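Local coordinates for tRNA threonylcarbamoyladenosine biosynthesis protein TsaE (Haemophilus influenzae, PDB 1HTW) that binds ATP and magnesium and is required for forming the threonylcarbamoyl group on adenosine 37 of tRNAs that read codons beginning with adenine, at residues M35-G40 with P123-L128. Residues are numbered along the deposited sequence; the frame is centred on the assembly and turned at random.
Sequences MVYLNG and PEADIL. With NA (sodium ion), chain F; MG (magnesium ion), chain E.
With CG anti to its carbonyl carbon (chi1 -74°), the Y37 side chain turns one ring face to A125, whose CB stands 3.4 Å from the ring centroid and almost on the normal, a CH-pi contact over the face. The same torsion carries the hydroxyl back along the chain to P123, where OH gives a 2.7 Å hydrogen bond to the carbonyl O, which lies near the ring plane; the ring is thus held at one face and at its hydroxyl. M35, bent at chi2 and chi3, curls CE against the proline ring, 3.6 Å from P123 CD. From the loop just before strand 127-134, D126 turns OD2 to M35: it accepts from M35 N at 3.0 Å through its anti lone pair in a nearly straight bond, while OD1 makes a salt bridge to K32 and a hydrogen bond with T146. M35 O receives D126 N at 2.8 Å and, more weakly, I127 N. From V36 and I127 onward the two strands run parallel as neighbours in the central sheet of a P-loop NTPase fold, and I127 O takes the amide of Y37 (N to O 3.1 Å). On one face of the sheet V36 and I127 lie side by side, V36 CG1 to I127 CG2 3.8 Å, with I127 reaching on to helix 147-155; on the other, L128 CD2 meets the Y37 ring obliquely. Strand 34-39 leads into the nucleotide-binding loop. L38 O and N39 OD1 bind a sodium ion together with I112 and S115, N39 ND2 bonds to N130, and G40 O, hydrogen-bonded also to K46 NZ, coordinates a magnesium ion at 2.4 Å, its amide donating to one of that ion's four waters.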
loop_
_atom_site.group_PDB
_atom_site.type_symbol
_atom_site.label_atom_id
_atom_site.label_comp_id
_atom_site.label_asym_id
_atom_site.label_seq_id
_atom_site.Cartn_x
_atom_site.Cartn_y
_atom_site.Cartn_z
ATOM N N MET A 35 -1.838 1.354 7.522
ATOM C CA MET A 35 -2.317 0.175 6.755
ATOM C C MET A 35 -2.936 0.675 5.446
ATOM O O MET A 35 -3.911 1.405 5.415
ATOM C CB MET A 35 -3.309 -0.618 7.577
ATOM C CG MET A 35 -2.736 -0.922 9.008
ATOM S SD MET A 35 -1.351 -2.292 8.837
ATOM C CE MET A 35 -2.311 -3.665 8.081
ATOM N N VAL A 36 -2.345 0.190 4.338
ATOM C CA VAL A 36 -2.857 0.582 3.011
ATOM C C VAL A 36 -3.271 -0.726 2.312
ATOM O O VAL A 36 -2.393 -1.532 2.011
ATOM C CB VAL A 36 -1.773 1.257 2.204
ATOM C CG1 VAL A 36 -2.371 1.830 0.880
ATOM C CG2 VAL A 36 -1.235 2.539 2.947
ATOM N N TYR A 37 -4.557 -0.828 1.963
ATOM C CA TYR A 37 -5.001 -2.016 1.221
ATOM C C TYR A 37 -5.077 -1.640 -0.255
ATOM O O TYR A 37 -5.762 -0.688 -0.595
ATOM C CB TYR A 37 -6.414 -2.385 1.665
ATOM C CG TYR A 37 -6.558 -3.020 3.034
ATOM C CD1 TYR A 37 -5.529 -3.061 3.970
ATOM C CD2 TYR A 37 -7.792 -3.541 3.375
ATOM C CE1 TYR A 37 -5.750 -3.637 5.231
ATOM C CE2 TYR A 37 -8.017 -4.121 4.610
ATOM C CZ TYR A 37 -6.990 -4.157 5.518
ATOM O OH TYR A 37 -7.250 -4.749 6.754
ATOM N N LEU A 38 -4.318 -2.373 -1.102
ATOM C CA LEU A 38 -4.257 -2.116 -2.520
ATOM C C LEU A 38 -5.155 -3.150 -3.240
ATOM O O LEU A 38 -4.961 -4.344 -3.107
ATOM C CB LEU A 38 -2.822 -2.287 -3.067
ATOM C CG LEU A 38 -1.753 -1.395 -2.429
ATOM C CD1 LEU A 38 -0.370 -1.789 -2.917
ATOM C CD2 LEU A 38 -2.091 0.054 -2.676
ATOM N N ASN A 39 -6.216 -2.618 -3.856
ATOM C CA ASN A 39 -7.259 -3.457 -4.449
ATOM C C ASN A 39 -7.364 -3.208 -5.962
ATOM O O ASN A 39 -7.007 -2.210 -6.523
ATOM C CB ASN A 39 -8.598 -3.056 -3.816
ATOM C CG ASN A 39 -8.672 -3.358 -2.322
ATOM O OD1 ASN A 39 -8.105 -4.377 -1.857
ATOM N ND2 ASN A 39 -9.324 -2.455 -1.607
ATOM N N GLY A 40 -7.778 -4.314 -6.632
ATOM C CA GLY A 40 -7.832 -4.217 -8.111
ATOM C C GLY A 40 -7.521 -5.611 -8.674
ATOM O O GLY A 40 -7.112 -6.528 -7.984
ATOM N N PRO A 123 -4.758 -5.801 10.754
ATOM C CA PRO A 123 -5.342 -4.582 11.274
ATOM C C PRO A 123 -6.163 -3.917 10.153
ATOM O O PRO A 123 -5.846 -4.098 8.971
ATOM C CB PRO A 123 -4.155 -3.707 11.643
ATOM C CG PRO A 123 -2.983 -4.625 11.712
ATOM C CD PRO A 123 -3.289 -5.794 10.801
ATOM N N GLU A 124 -7.201 -3.202 10.537
ATOM C CA GLU A 124 -8.105 -2.560 9.599
ATOM C C GLU A 124 -7.319 -1.525 8.783
ATOM O O GLU A 124 -6.318 -1.014 9.272
ATOM C CB GLU A 124 -9.256 -1.861 10.313
ATOM C CG GLU A 124 -10.269 -1.220 9.379
ATOM C CD GLU A 124 -10.874 0.050 9.946
ATOM O OE1 GLU A 124 -10.951 0.173 11.188
ATOM O OE2 GLU A 124 -11.244 0.931 9.141
ATOM N N ALA A 125 -7.776 -1.294 7.550
ATOM C CA ALA A 125 -7.074 -0.349 6.694
ATOM C C ALA A 125 -7.307 1.106 7.118
ATOM O O ALA A 125 -8.409 1.449 7.497
ATOM C CB ALA A 125 -7.562 -0.462 5.247
ATOM N N ASP A 126 -6.282 1.921 6.889
ATOM C CA ASP A 126 -6.475 3.364 7.072
ATOM C C ASP A 126 -7.030 3.917 5.748
ATOM O O ASP A 126 -7.804 4.855 5.732
ATOM C CB ASP A 126 -5.167 4.068 7.421
ATOM C CG ASP A 126 -4.756 3.722 8.847
ATOM O OD1 ASP A 126 -5.420 4.241 9.804
ATOM O OD2 ASP A 126 -3.835 2.909 9.060
ATOM N N ILE A 127 -6.560 3.296 4.654
ATOM C CA ILE A 127 -6.998 3.822 3.328
ATOM C C ILE A 127 -7.063 2.617 2.357
ATOM O O ILE A 127 -6.270 1.696 2.492
ATOM C CB ILE A 127 -6.021 4.869 2.839
ATOM C CG1 ILE A 127 -6.464 5.585 1.550
ATOM C CG2 ILE A 127 -4.630 4.291 2.640
ATOM C CD1 ILE A 127 -5.996 7.053 1.556
ATOM N N LEU A 128 -8.120 2.620 1.574
ATOM C CA LEU A 128 -8.252 1.619 0.492
ATOM C C LEU A 128 -7.824 2.313 -0.785
ATOM O O LEU A 128 -8.235 3.435 -1.051
ATOM C CB LEU A 128 -9.707 1.174 0.289
ATOM C CG LEU A 128 -10.480 0.734 1.496
ATOM C CD1 LEU A 128 -11.897 0.274 1.095
ATOM C CD2 LEU A 128 -9.759 -0.409 2.201
HETATM NA NA NA F . -5.642 -5.508 -0.624
HETATM MG MG MG E . -8.384 -8.109 -6.743
HETATM O O HOH W 1 -8.880 -6.516 -5.211
HETATM O O HOH W 2 -8.304 -10.064 -8.168
HETATM O O HOH W 3 -6.278 -8.616 -5.599
HETATM O O HOH W 4 -10.380 -7.244 -7.942
#